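Local coordinates for protein probable receptor YhhM (Klebsiella variicola At-22, PDB 3Q6C) that is of unknown function, a DUF2500 family member named as a probable receptor, whose strands build one strongly twisted antiparallel sheet, at residues R34-F39 and E47-L52; S9-K14 and L60-R65; Q3-V8 and R65-Y70. One frame throughout, in Å; residues are numbered along the deposited sequence.

Contact 1: residues R34-F39 and E47-L52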
ATOM      1  N   ARG A  34       7.172   6.784  10.472  1.00 36.78           N
ATOM      2  CA  ARG A  34       6.297   6.979   9.326  1.00 34.32           C
ATOM      3  C   ARG A  34       6.323   5.734   8.460  1.00 31.69           C
ATOM      4  O   ARG A  34       7.387   5.168   8.211  1.00 28.73           O
ATOM      5  CB  ARG A  34       6.749   8.168   8.490  1.00 36.93           C
ATOM      6  CG  ARG A  34       5.764   8.538   7.393  1.00 42.70           C
ATOM      7  CD  ARG A  34       6.270   9.718   6.587  1.00 47.26           C
ATOM      8  NE  ARG A  34       5.212  10.344   5.799  1.00 51.34           N
ATOM      9  CZ  ARG A  34       4.111  10.885   6.314  1.00 52.54           C
ATOM     10  NH1 ARG A  34       3.913  10.876   7.628  1.00 52.58           N
ATOM     11  NH2 ARG A  34       3.214  11.445   5.512  1.00 52.97           N
ATOM     12  N   TYR A  35       5.151   5.308   7.999  1.00 27.87           N
ATOM     13  CA  TYR A  35       5.073   4.123   7.164  1.00 25.55           C
ATOM     14  C   TYR A  35       4.485   4.422   5.790  1.00 25.47           C
ATOM     15  O   TYR A  35       3.547   5.208   5.661  1.00 26.30           O
ATOM     16  CB  TYR A  35       4.251   3.042   7.862  1.00 23.69           C
ATOM     17  CG  TYR A  35       4.708   2.722   9.271  1.00 21.12           C
ATOM     18  CD1 TYR A  35       4.246   3.458  10.364  1.00 19.97           C
ATOM     19  CD2 TYR A  35       5.583   1.670   9.515  1.00 19.02           C
ATOM     20  CE1 TYR A  35       4.643   3.145  11.668  1.00 18.06           C
ATOM     21  CE2 TYR A  35       5.987   1.352  10.809  1.00 16.31           C
ATOM     22  CZ  TYR A  35       5.514   2.089  11.878  1.00 17.35           C
ATOM     23  OH  TYR A  35       5.905   1.753  13.157  1.00 19.43           O
ATOM     24  N   GLU A  36       5.051   3.791   4.765  1.00 24.82           N
ATOM     25  CA  GLU A  36       4.609   3.982   3.390  1.00 23.45           C
ATOM     26  C   GLU A  36       4.646   2.677   2.591  1.00 22.76           C
ATOM     27  O   GLU A  36       5.582   1.881   2.707  1.00 22.64           O
ATOM     28  CB  GLU A  36       5.497   5.013   2.695  1.00 23.20           C
ATOM     29  CG  GLU A  36       5.292   6.453   3.144  1.00 26.22           C
ATOM     30  CD  GLU A  36       6.365   7.408   2.609  1.00 28.00           C
ATOM     31  OE1 GLU A  36       6.760   7.290   1.430  1.00 28.96           O
ATOM     32  OE2 GLU A  36       6.808   8.288   3.371  1.00 30.41           O
ATOM     33  N   ALA A  37       3.617   2.458   1.781  1.00 20.00           N
ATOM     34  CA  ALA A  37       3.552   1.274   0.944  1.00 17.44           C
ATOM     35  C   ALA A  37       3.286   1.724  -0.478  1.00 17.29           C
ATOM     36  O   ALA A  37       2.485   2.629  -0.717  1.00 18.04           O
ATOM     37  CB  ALA A  37       2.449   0.366   1.409  1.00 17.45           C
ATOM     38  N   SER A  38       3.972   1.108  -1.429  1.00 16.93           N
ATOM     39  CA  SER A  38       3.766   1.466  -2.822  1.00 17.13           C
ATOM     40  C   SER A  38       3.061   0.345  -3.549  1.00 17.81           C
ATOM     41  O   SER A  38       3.370  -0.825  -3.352  1.00 18.16           O
ATOM     42  CB  SER A  38       5.093   1.768  -3.514  1.00 15.12           C
ATOM     43  OG  SER A  38       5.609   3.017  -3.100  1.00 14.93           O
ATOM     44  N   PHE A  39       2.098   0.714  -4.383  1.00 18.30           N
ATOM     45  CA  PHE A  39       1.354  -0.253  -5.167  1.00 17.94           C
ATOM     46  C   PHE A  39       1.591   0.032  -6.641  1.00 21.22           C
ATOM     47  O   PHE A  39       1.622   1.196  -7.074  1.00 22.05           O
ATOM     48  CB  PHE A  39      -0.118  -0.154  -4.821  1.00 15.07           C
ATOM     49  CG  PHE A  39      -0.409  -0.508  -3.400  1.00 15.84           C
ATOM     50  CD1 PHE A  39      -0.611  -1.835  -3.030  1.00 12.27           C
ATOM     51  CD2 PHE A  39      -0.421   0.479  -2.412  1.00 14.65           C
ATOM     52  CE1 PHE A  39      -0.821  -2.179  -1.692  1.00 13.08           C
ATOM     53  CE2 PHE A  39      -0.627   0.148  -1.075  1.00 14.95           C
ATOM     54  CZ  PHE A  39      -0.828  -1.186  -0.710  1.00 14.86           C
ATOM     55  N   GLU A  47       4.364   3.416  -9.798  1.00 37.54           N
ATOM     56  CA  GLU A  47       4.056   3.244  -8.381  1.00 36.22           C
ATOM     57  C   GLU A  47       3.221   4.372  -7.790  1.00 34.91           C
ATOM     58  O   GLU A  47       3.307   5.518  -8.224  1.00 34.44           O
ATOM     59  CB  GLU A  47       5.341   3.128  -7.561  1.00 35.33           C
ATOM     60  CG  GLU A  47       6.018   1.770  -7.612  1.00 35.99           C
ATOM     61  CD  GLU A  47       7.196   1.694  -6.668  1.00 36.09           C
ATOM     62  OE1 GLU A  47       7.717   0.589  -6.439  1.00 38.06           O
ATOM     63  OE2 GLU A  47       7.603   2.749  -6.149  1.00 38.41           O
ATOM     64  N   VAL A  48       2.409   4.032  -6.798  1.00 33.84           N
ATOM     65  CA  VAL A  48       1.591   5.021  -6.108  1.00 32.12           C
ATOM     66  C   VAL A  48       1.864   4.818  -4.619  1.00 29.74           C
ATOM     67  O   VAL A  48       1.744   3.706  -4.097  1.00 26.87           O
ATOM     68  CB  VAL A  48       0.091   4.831  -6.390  1.00 33.04           C
ATOM     69  CG1 VAL A  48      -0.691   5.959  -5.748  1.00 32.36           C
ATOM     70  CG2 VAL A  48      -0.159   4.809  -7.891  1.00 34.78           C
ATOM     71  N   VAL A  49       2.249   5.898  -3.952  1.00 27.15           N
ATOM     72  CA  VAL A  49       2.579   5.861  -2.539  1.00 25.44           C
ATOM     73  C   VAL A  49       1.431   6.219  -1.610  1.00 25.09           C
ATOM     74  O   VAL A  49       0.814   7.274  -1.745  1.00 24.15           O
ATOM     75  CB  VAL A  49       3.733   6.820  -2.226  1.00 25.08           C
ATOM     76  CG1 VAL A  49       4.159   6.658  -0.769  1.00 23.49           C
ATOM     77  CG2 VAL A  49       4.885   6.555  -3.161  1.00 23.33           C
ATOM     78  N   PHE A  50       1.166   5.333  -0.657  1.00 22.49           N
ATOM     79  CA  PHE A  50       0.123   5.543   0.333  1.00 19.64           C
ATOM     80  C   PHE A  50       0.724   5.531   1.744  1.00 20.97           C
ATOM     81  O   PHE A  50       1.586   4.702   2.062  1.00 20.76           O
ATOM     82  CB  PHE A  50      -0.922   4.443   0.229  1.00 19.49           C
ATOM     83  CG  PHE A  50      -1.838   4.586  -0.941  1.00 19.46           C
ATOM     84  CD1 PHE A  50      -2.937   5.444  -0.879  1.00 17.16           C
ATOM     85  CD2 PHE A  50      -1.623   3.848  -2.101  1.00 18.51           C
ATOM     86  CE1 PHE A  50      -3.811   5.559  -1.952  1.00 18.66           C
ATOM     87  CE2 PHE A  50      -2.488   3.954  -3.184  1.00 17.75           C
ATOM     88  CZ  PHE A  50      -3.588   4.811  -3.112  1.00 18.71           C
ATOM     89  N   ARG A  51       0.273   6.462   2.580  1.00 21.23           N
ATOM     90  CA  ARG A  51       0.735   6.530   3.961  1.00 19.80           C
ATOM     91  C   ARG A  51      -0.153   5.587   4.763  1.00 20.15           C
ATOM     92  O   ARG A  51      -1.364   5.557   4.569  1.00 21.01           O
ATOM     93  CB  ARG A  51       0.585   7.937   4.529  1.00 20.50           C
ATOM     94  CG  ARG A  51       1.125   8.038   5.934  1.00 24.32           C
ATOM     95  CD  ARG A  51       0.497   9.159   6.747  1.00 27.06           C
ATOM     96  NE  ARG A  51       0.895   9.047   8.152  1.00 30.47           N
ATOM     97  CZ  ARG A  51       0.273   9.641   9.167  1.00 32.02           C
ATOM     98  NH1 ARG A  51      -0.791  10.409   8.949  1.00 33.51           N
ATOM     99  NH2 ARG A  51       0.696   9.443  10.407  1.00 30.82           N
ATOM    100  N   LEU A  52       0.449   4.822   5.663  1.00 18.87           N
ATOM    101  CA  LEU A  52      -0.300   3.882   6.483  1.00 17.09           C
ATOM    102  C   LEU A  52       0.158   3.974   7.934  1.00 17.97           C
ATOM    103  O   LEU A  52       1.192   4.588   8.237  1.00 17.46           O
ATOM    104  CB  LEU A  52      -0.042   2.449   6.013  1.00 14.95           C
ATOM    105  CG  LEU A  52      -0.114   2.091   4.539  1.00 15.53           C
ATOM    106  CD1 LEU A  52       0.354   0.662   4.337  1.00 15.76           C
ATOM    107  CD2 LEU A  52      -1.525   2.265   4.059  1.00 19.22           C
TER
HETATM  108  O   HOH W   1       2.923   6.445   9.066  1.00 39.30           O
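Ala37 and Phe50 form the middle hydrogen-bonded pair of a beta hairpin built from strands 33-41 and 48-52. Phe50 N to Ala37 O and Ala37 N to Phe50 O are both 3.0 Å, and a further reciprocal pair joins Phe39 to Val48. The N-to-C directions of the two segments lie 146° apart, so the antiparallel ladder is markedly twisted. Arg51, on strand 48-52, can be traced from CB outward. Its CB lies at the margin of contact with Tyr35 O, and CG is 3.7 Å from that same Tyr35 O while resting over one face of the Arg34 guanidinium. CD then passes 3.8 Å from Arg34 NH2, NE comes to 3.6 Å from Arg34 NH1, and CZ beyond it is still 4.1 Å from the same nitrogen. The two guanidinium planes differ by only 13°, although the side chains cross at about a right angle. The close like charges are probably eased by Glu36 OE2, which forms a salt bridge to Arg34 NE and another to Arg12. On the sheet face of Ala37, Phe39, Phe50 and Leu52, the Phe39 and Phe50 rings meet obliquely, CD2 to CD2, with their planes 65° apart. Leu68, on strand 65-71, touches both rings. Beside the arginine pair, a water accepts from Tyr35 N and donates to Leu52 O, each at 2.7 Å, and takes a weak bond from Arg51 NE.

Contact 2: residues S9-K14 and L60-R65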
ATOM      1  N   SER A   9       4.393  -3.093  -4.577  1.00 20.86           N
ATOM      2  CA  SER A   9       5.701  -2.611  -5.012  1.00 22.60           C
ATOM      3  C   SER A   9       6.768  -2.693  -3.954  1.00 24.09           C
ATOM      4  O   SER A   9       7.718  -3.463  -4.080  1.00 27.16           O
ATOM      5  CB  SER A   9       5.610  -1.149  -5.455  1.00 24.21           C
ATOM      6  OG  SER A   9       5.232  -1.026  -6.803  1.00 27.90           O
ATOM      7  N   ASN A  10       6.627  -1.867  -2.923  1.00 25.09           N
ATOM      8  CA  ASN A  10       7.602  -1.832  -1.851  1.00 26.11           C
ATOM      9  C   ASN A  10       7.044  -1.186  -0.604  1.00 25.26           C
ATOM     10  O   ASN A  10       5.981  -0.571  -0.633  1.00 25.27           O
ATOM     11  CB  ASN A  10       8.850  -1.062  -2.291  1.00 27.78           C
ATOM     12  CG  ASN A  10       8.633   0.438  -2.302  1.00 29.02           C
ATOM     13  OD1 ASN A  10       7.776   0.939  -3.025  1.00 31.05           O
ATOM     14  ND2 ASN A  10       9.404   1.161  -1.494  1.00 26.82           N
ATOM     15  N   LYS A  11       7.794  -1.326   0.485  1.00 24.56           N
ATOM     16  CA  LYS A  11       7.434  -0.778   1.784  1.00 23.67           C
ATOM     17  C   LYS A  11       8.635  -0.076   2.412  1.00 24.45           C
ATOM     18  O   LYS A  11       9.765  -0.569   2.365  1.00 25.13           O
ATOM     19  CB  LYS A  11       6.954  -1.898   2.711  1.00 21.97           C
ATOM     20  CG  LYS A  11       5.510  -2.334   2.472  1.00 20.64           C
ATOM     21  CD  LYS A  11       5.194  -3.656   3.175  1.00 18.46           C
ATOM     22  CE  LYS A  11       5.408  -3.591   4.690  1.00 16.74           C
ATOM     23  NZ  LYS A  11       5.346  -4.961   5.292  1.00 14.12           N
ATOM     24  N   ARG A  12       8.390   1.083   3.002  1.00 24.66           N
ATOM     25  CA  ARG A  12       9.459   1.814   3.636  1.00 24.31           C
ATOM     26  C   ARG A  12       9.035   2.247   5.016  1.00 23.23           C
ATOM     27  O   ARG A  12       7.908   2.676   5.223  1.00 20.85           O
ATOM     28  CB  ARG A  12       9.847   3.040   2.811  1.00 26.61           C
ATOM     29  CG  ARG A  12      11.098   3.756   3.329  1.00 31.65           C
ATOM     30  CD  ARG A  12      11.421   5.014   2.525  1.00 35.92           C
ATOM     31  NE  ARG A  12      10.378   6.034   2.649  1.00 39.16           N
ATOM     32  CZ  ARG A  12      10.404   7.214   2.036  1.00 40.17           C
ATOM     33  NH1 ARG A  12      11.424   7.533   1.247  1.00 39.70           N
ATOM     34  NH2 ARG A  12       9.408   8.080   2.212  1.00 38.86           N
ATOM     35  N   GLU A  13       9.951   2.096   5.962  1.00 25.08           N
ATOM     36  CA  GLU A  13       9.736   2.504   7.343  1.00 26.93           C
ATOM     37  C   GLU A  13      10.747   3.629   7.506  1.00 27.55           C
ATOM     38  O   GLU A  13      11.923   3.467   7.189  1.00 28.25           O
ATOM     39  CB  GLU A  13      10.058   1.363   8.298  1.00 27.38           C
ATOM     40  CG  GLU A  13       9.310   1.437   9.613  1.00 30.94           C
ATOM     41  CD  GLU A  13       9.643   0.274  10.528  1.00 33.30           C
ATOM     42  OE1 GLU A  13      10.090  -0.774  10.012  1.00 34.01           O
ATOM     43  OE2 GLU A  13       9.451   0.406  11.758  1.00 33.92           O
ATOM     44  N   LYS A  14      10.287   4.771   7.986  1.00 28.71           N
ATOM     45  CA  LYS A  14      11.151   5.925   8.134  1.00 31.42           C
ATOM     46  C   LYS A  14      10.910   6.634   9.455  1.00 32.72           C
ATOM     47  O   LYS A  14       9.785   6.683   9.948  1.00 32.00           O
ATOM     48  CB  LYS A  14      10.890   6.876   6.965  1.00 33.26           C
ATOM     49  CG  LYS A  14      11.597   8.204   7.033  1.00 37.01           C
ATOM     50  CD  LYS A  14      11.425   8.974   5.728  1.00 39.69           C
ATOM     51  CE  LYS A  14       9.962   9.293   5.444  1.00 40.68           C
ATOM     52  NZ  LYS A  14       9.797   9.908   4.094  1.00 40.36           N
ATOM     53  N   LEU A  60       0.579  -5.805   5.251  1.00 16.77           N
ATOM     54  CA  LEU A  60       0.937  -5.974   3.846  1.00 17.29           C
ATOM     55  C   LEU A  60       2.201  -6.783   3.649  1.00 18.64           C
ATOM     56  O   LEU A  60       3.060  -6.846   4.528  1.00 18.65           O
ATOM     57  CB  LEU A  60       1.148  -4.621   3.176  1.00 16.12           C
ATOM     58  CG  LEU A  60      -0.026  -3.667   3.004  1.00 15.90           C
ATOM     59  CD1 LEU A  60       0.465  -2.464   2.224  1.00 16.19           C
ATOM     60  CD2 LEU A  60      -1.177  -4.349   2.272  1.00 13.50           C
ATOM     61  N   SER A  61       2.317  -7.386   2.471  1.00 21.40           N
ATOM     62  CA  SER A  61       3.491  -8.183   2.126  1.00 24.72           C
ATOM     63  C   SER A  61       4.047  -7.792   0.764  1.00 25.96           C
ATOM     64  O   SER A  61       3.424  -8.037  -0.265  1.00 26.98           O
ATOM     65  CB  SER A  61       3.153  -9.673   2.129  1.00 23.99           C
ATOM     66  OG  SER A  61       2.983 -10.131   3.455  1.00 28.76           O
ATOM     67  N   VAL A  62       5.222  -7.176   0.766  1.00 26.96           N
ATOM     68  CA  VAL A  62       5.840  -6.768  -0.479  1.00 28.93           C
ATOM     69  C   VAL A  62       5.872  -7.958  -1.417  1.00 29.65           C
ATOM     70  O   VAL A  62       6.402  -9.008  -1.073  1.00 30.23           O
ATOM     71  CB  VAL A  62       7.271  -6.266  -0.255  1.00 29.14           C
ATOM     72  CG1 VAL A  62       7.948  -6.023  -1.597  1.00 30.36           C
ATOM     73  CG2 VAL A  62       7.239  -4.981   0.564  1.00 28.38           C
ATOM     74  N   GLY A  63       5.284  -7.797  -2.595  1.00 30.28           N
ATOM     75  CA  GLY A  63       5.272  -8.890  -3.547  1.00 32.59           C
ATOM     76  C   GLY A  63       3.888  -9.428  -3.848  1.00 32.61           C
ATOM     77  O   GLY A  63       3.647  -9.943  -4.934  1.00 33.49           O
ATOM     78  N   ASP A  64       2.980  -9.321  -2.888  1.00 32.18           N
ATOM     79  CA  ASP A  64       1.620  -9.789  -3.084  1.00 31.99           C
ATOM     80  C   ASP A  64       0.910  -8.955  -4.138  1.00 32.25           C
ATOM     81  O   ASP A  64       1.183  -7.767  -4.292  1.00 31.98           O
ATOM     82  CB  ASP A  64       0.845  -9.700  -1.777  1.00 32.72           C
ATOM     83  CG  ASP A  64       1.045 -10.912  -0.900  1.00 35.46           C
ATOM     84  OD1 ASP A  64       2.072 -11.611  -1.064  1.00 35.91           O
ATOM     85  OD2 ASP A  64       0.172 -11.162  -0.038  1.00 39.17           O
ATOM     86  N   ARG A  65       0.016  -9.586  -4.885  1.00 32.21           N
ATOM     87  CA  ARG A  65      -0.756  -8.865  -5.879  1.00 32.98           C
ATOM     88  C   ARG A  65      -2.209  -9.093  -5.518  1.00 31.73           C
ATOM     89  O   ARG A  65      -2.591 -10.181  -5.085  1.00 31.57           O
ATOM     90  CB  ARG A  65      -0.462  -9.360  -7.299  1.00 35.78           C
ATOM     91  CG  ARG A  65      -0.682 -10.828  -7.532  1.00 41.21           C
ATOM     92  CD  ARG A  65      -0.498 -11.175  -9.007  1.00 45.97           C
ATOM     93  NE  ARG A  65       0.753 -10.651  -9.564  1.00 49.23           N
ATOM     94  CZ  ARG A  65       1.974 -10.969  -9.132  1.00 50.89           C
ATOM     95  NH1 ARG A  65       2.129 -11.818  -8.119  1.00 51.69           N
ATOM     96  NH2 ARG A  65       3.047 -10.442  -9.717  1.00 50.12           N
TER
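Asn10 and Val62 are the closest backbone pair here, CA to CA 5.4 Å, where the edge of strand 2-15 passes the loop that leads from helix 54-59 to strand 65-71. Two standard motifs shape the meeting. On the strand side, Ser9 and Asn10 both face Ser38 in a classic beta bulge. On the loop side, a type II turn runs from Ser61 to Asp64, closed by Asp64 N to Ser61 O at 3.0 Å. Gly63 holds the third position of that turn with phi 115°, a conformation in which a side chain would press on the carbonyl oxygen of Val62. Val62, at the second position, directs its two methyls at separate targets. CG1 stands 3.6 Å from the carbonyl oxygen of Ser9, at the bulge, while CG2 lies against the aliphatic part of Lys11, 3.6 Å from CD and 3.7 Å from CG. The two side chains slide past each other in opposite directions, and the single methyl CG2 touches CB, CG and CD of Lys11. Lys11 starts with CG anti to its carbonyl carbon (chi1 -80°) and bends at chi3 (59°), and this kink swings the ammonium back toward the chain at Leu60. Tyr57, on helix 54-59, receives the same ammonium in a cation-pi contact, so the amine has both an aromatic and a carbonyl partner. Leu60 points its CB toward the strand, 4.2 Å from Lys11 CD, and its side chain also touches Phe78 of strand 74-80. The polar link is Lys11 NZ to Leu60 O, 3.1 Å, with the amine well above the carbonyl plane.

Contact 3: residues Q3-V8 and R65-Y70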
ATOM      1  N   GLN A   3     -11.273   0.684  -7.082  1.00 26.58           N
ATOM      2  CA  GLN A   3     -10.564  -0.575  -6.864  1.00 26.19           C
ATOM      3  C   GLN A   3      -9.711  -0.824  -8.107  1.00 25.67           C
ATOM      4  O   GLN A   3     -10.159  -0.560  -9.224  1.00 25.97           O
ATOM      5  CB  GLN A   3     -11.525  -1.753  -6.712  1.00 27.06           C
ATOM      6  CG  GLN A   3     -12.435  -1.702  -5.507  1.00 30.83           C
ATOM      7  CD  GLN A   3     -12.809  -3.094  -5.019  1.00 32.66           C
ATOM      8  OE1 GLN A   3     -12.048  -3.736  -4.295  1.00 34.04           O
ATOM      9  NE2 GLN A   3     -13.979  -3.574  -5.428  1.00 35.53           N
ATOM     10  N   LYS A   4      -8.490  -1.322  -7.909  1.00 24.17           N
ATOM     11  CA  LYS A   4      -7.573  -1.620  -9.009  1.00 21.73           C
ATOM     12  C   LYS A   4      -6.658  -2.791  -8.629  1.00 21.54           C
ATOM     13  O   LYS A   4      -6.218  -2.885  -7.486  1.00 23.23           O
ATOM     14  CB  LYS A   4      -6.723  -0.389  -9.347  1.00 20.39           C
ATOM     15  CG  LYS A   4      -5.898  -0.520 -10.629  1.00 19.71           C
ATOM     16  CD  LYS A   4      -5.011   0.702 -10.831  1.00 20.30           C
ATOM     17  CE  LYS A   4      -4.159   0.637 -12.109  1.00 18.44           C
ATOM     18  NZ  LYS A   4      -4.914   0.864 -13.374  1.00 19.05           N
ATOM     19  N   ARG A   5      -6.382  -3.683  -9.578  1.00 20.35           N
ATOM     20  CA  ARG A   5      -5.510  -4.820  -9.307  1.00 20.60           C
ATOM     21  C   ARG A   5      -4.065  -4.354  -9.381  1.00 19.84           C
ATOM     22  O   ARG A   5      -3.625  -3.836 -10.404  1.00 21.13           O
ATOM     23  CB  ARG A   5      -5.731  -5.944 -10.325  1.00 21.19           C
ATOM     24  CG  ARG A   5      -7.182  -6.376 -10.471  1.00 27.89           C
ATOM     25  CD  ARG A   5      -7.308  -7.764 -11.093  1.00 29.91           C
ATOM     26  NE  ARG A   5      -6.914  -8.801 -10.140  1.00 34.64           N
ATOM     27  CZ  ARG A   5      -5.695  -9.325 -10.057  1.00 35.10           C
ATOM     28  NH1 ARG A   5      -4.741  -8.917 -10.881  1.00 32.92           N
ATOM     29  NH2 ARG A   5      -5.427 -10.244  -9.135  1.00 35.33           N
ATOM     30  N   VAL A   6      -3.318  -4.532  -8.302  1.00 18.22           N
ATOM     31  CA  VAL A   6      -1.926  -4.103  -8.305  1.00 17.47           C
ATOM     32  C   VAL A   6      -1.070  -5.091  -7.550  1.00 17.79           C
ATOM     33  O   VAL A   6      -1.567  -6.076  -6.993  1.00 15.48           O
ATOM     34  CB  VAL A   6      -1.742  -2.737  -7.609  1.00 15.92           C
ATOM     35  CG1 VAL A   6      -2.707  -1.706  -8.181  1.00 14.16           C
ATOM     36  CG2 VAL A   6      -1.940  -2.903  -6.117  1.00 16.92           C
ATOM     37  N   ILE A   7       0.229  -4.817  -7.543  1.00 18.08           N
ATOM     38  CA  ILE A   7       1.163  -5.641  -6.807  1.00 17.98           C
ATOM     39  C   ILE A   7       1.763  -4.721  -5.752  1.00 17.00           C
ATOM     40  O   ILE A   7       1.862  -3.509  -5.956  1.00 15.47           O
ATOM     41  CB  ILE A   7       2.277  -6.206  -7.715  1.00 19.68           C
ATOM     42  CG1 ILE A   7       3.115  -7.206  -6.925  1.00 22.10           C
ATOM     43  CG2 ILE A   7       3.168  -5.092  -8.227  1.00 18.46           C
ATOM     44  CD1 ILE A   7       4.160  -7.933  -7.757  1.00 23.76           C
ATOM     45  N   VAL A   8       2.132  -5.290  -4.612  1.00 17.65           N
ATOM     46  CA  VAL A   8       2.730  -4.502  -3.542  1.00 18.62           C
ATOM     47  C   VAL A   8       4.194  -4.208  -3.870  1.00 19.43           C
ATOM     48  O   VAL A   8       5.093  -4.971  -3.514  1.00 18.32           O
ATOM     49  CB  VAL A   8       2.629  -5.240  -2.198  1.00 18.12           C
ATOM     50  CG1 VAL A   8       3.242  -4.404  -1.093  1.00 20.45           C
ATOM     51  CG2 VAL A   8       1.166  -5.521  -1.883  1.00 21.24           C
ATOM     52  N   ARG A  65       0.016  -9.586  -4.885  1.00 32.21           N
ATOM     53  CA  ARG A  65      -0.756  -8.865  -5.879  1.00 32.98           C
ATOM     54  C   ARG A  65      -2.209  -9.093  -5.518  1.00 31.73           C
ATOM     55  O   ARG A  65      -2.591 -10.181  -5.085  1.00 31.57           O
ATOM     56  CB  ARG A  65      -0.462  -9.360  -7.299  1.00 35.78           C
ATOM     57  CG  ARG A  65      -0.682 -10.828  -7.532  1.00 41.21           C
ATOM     58  CD  ARG A  65      -0.498 -11.175  -9.007  1.00 45.97           C
ATOM     59  NE  ARG A  65       0.753 -10.651  -9.564  1.00 49.23           N
ATOM     60  CZ  ARG A  65       1.974 -10.969  -9.132  1.00 50.89           C
ATOM     61  NH1 ARG A  65       2.129 -11.818  -8.119  1.00 51.69           N
ATOM     62  NH2 ARG A  65       3.047 -10.442  -9.717  1.00 50.12           N
ATOM     63  N   GLY A  66      -3.014  -8.054  -5.659  1.00 28.74           N
ATOM     64  CA  GLY A  66      -4.408  -8.192  -5.323  1.00 27.09           C
ATOM     65  C   GLY A  66      -5.200  -6.951  -5.635  1.00 27.29           C
ATOM     66  O   GLY A  66      -4.848  -6.185  -6.537  1.00 25.48           O
HETATM   67  N   MSE A  67      -6.267  -6.749  -4.867  1.00 27.01           N
HETATM   68  CA  MSE A  67      -7.162  -5.618  -5.055  1.00 27.76           C
HETATM   69  C   MSE A  67      -6.884  -4.485  -4.076  1.00 26.87           C
HETATM   70  O   MSE A  67      -6.919  -4.681  -2.857  1.00 27.38           O
HETATM   71  CB  MSE A  67      -8.611  -6.087  -4.893  1.00 30.23           C
HETATM   72  CG  MSE A  67      -9.637  -5.245  -5.630  1.00 35.69           C
HETATM   73 SE   MSE A  67      -9.424  -5.325  -7.559  1.00 46.36          SE
HETATM   74  CE  MSE A  67      -9.733  -7.222  -7.813  1.00 40.68           C
ATOM     75  N   LEU A  68      -6.617  -3.301  -4.618  1.00 24.22           N
ATOM     76  CA  LEU A  68      -6.350  -2.117  -3.806  1.00 22.30           C
ATOM     77  C   LEU A  68      -7.560  -1.192  -3.827  1.00 22.06           C
ATOM     78  O   LEU A  68      -7.975  -0.742  -4.891  1.00 24.02           O
ATOM     79  CB  LEU A  68      -5.145  -1.350  -4.349  1.00 19.32           C
ATOM     80  CG  LEU A  68      -4.926   0.028  -3.721  1.00 20.25           C
ATOM     81  CD1 LEU A  68      -4.304  -0.119  -2.340  1.00 18.81           C
ATOM     82  CD2 LEU A  68      -4.030   0.849  -4.603  1.00 19.77           C
ATOM     83  N   SER A  69      -8.126  -0.913  -2.659  1.00 22.47           N
ATOM     84  CA  SER A  69      -9.272  -0.016  -2.567  1.00 22.48           C
ATOM     85  C   SER A  69      -8.719   1.319  -2.136  1.00 22.21           C
ATOM     86  O   SER A  69      -7.926   1.386  -1.199  1.00 20.92           O
ATOM     87  CB  SER A  69     -10.277  -0.506  -1.524  1.00 23.25           C
ATOM     88  OG  SER A  69     -10.794  -1.784  -1.861  1.00 27.95           O
ATOM     89  N   TYR A  70      -9.127   2.384  -2.815  1.00 22.13           N
ATOM     90  CA  TYR A  70      -8.624   3.706  -2.458  1.00 21.58           C
ATOM     91  C   TYR A  70      -9.482   4.880  -2.909  1.00 21.86           C
ATOM     92  O   TYR A  70     -10.182   4.810  -3.914  1.00 20.32           O
ATOM     93  CB  TYR A  70      -7.223   3.900  -3.036  1.00 20.39           C
ATOM     94  CG  TYR A  70      -7.215   3.960  -4.548  1.00 19.63           C
ATOM     95  CD1 TYR A  70      -7.275   2.792  -5.319  1.00 20.06           C
ATOM     96  CD2 TYR A  70      -7.189   5.189  -5.207  1.00 18.93           C
ATOM     97  CE1 TYR A  70      -7.309   2.853  -6.717  1.00 18.04           C
ATOM     98  CE2 TYR A  70      -7.225   5.263  -6.590  1.00 19.50           C
ATOM     99  CZ  TYR A  70      -7.285   4.094  -7.343  1.00 19.37           C
ATOM    100  OH  TYR A  70      -7.335   4.191  -8.715  1.00 19.01           O
TER
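Val6 and Gly66 exchange a reciprocal pair of backbone bonds between strands 2-15 and 65-71: Gly66 N to Val6 O at 2.8 Å and Val6 N to Gly66 O at 2.9 Å. In both, the donor lies nearly along the C=O axis. Two residues further along, Leu68 N reaches Lys4 O at 2.9 Å and Lys4 N reaches Leu68 O at 3.1 Å, which fixes an antiparallel register with Gln3, Arg5 and Ile7 in non-hydrogen-bonded pairs opposite Ser69, Met67 and Arg65. Those six side chains share one face. Ser69 OG makes at most a weak bond to Gln3 OE1. Met67, modelled as selenomethionine, bends at chi2 and chi3, which carries SE and CE each to 3.8 Å from Arg5 CG. Beyond that methylene, Arg5 ends in salt bridges to Glu42 and Asp81. At the other end, Arg65 leaves its backbone with CG between N and the carbonyl carbon (chi1 56°), then turns at chi3, laying one guanidinium face over Ile7 CG1 while NH2 nears Ile7 CD1. The opposite face carries Val6 and Leu68, whose CG2 and CB meet at 4.0 Å, backed by Phe39 and Phe50 respectively. Lys4 CB approaches the edge of the Tyr70 ring. With axes at 142°, this is a strongly twisted antiparallel ladder between the first and fourth strands, a pairing across a long connection consistent with an OB-like topology.

Overall arrangement
Strand 2-15 ties the three contacts together. Its later half meets the hairpin of contact 1, with Ser38 N 2.7 Å from Asn10 O, and also the loop of contact 2; its earlier half pairs in contact 3. Contact 2 leads directly into contact 3 through Arg65, and Asp64 O lies 2.7 Å from Val8 N at the junction. The centre of contact 1 is about 8 Å from that of contact 2 and about 12 Å from that of contact 3. Despite the latter distance, Phe39 CD1 lies 3.5 Å from Val6 CG2 and Phe50 CE2 3.7 Å from Leu68 CD2, consistent with a sheet curled on itself, and contacts 1 and 3 share a hydrophobic interior.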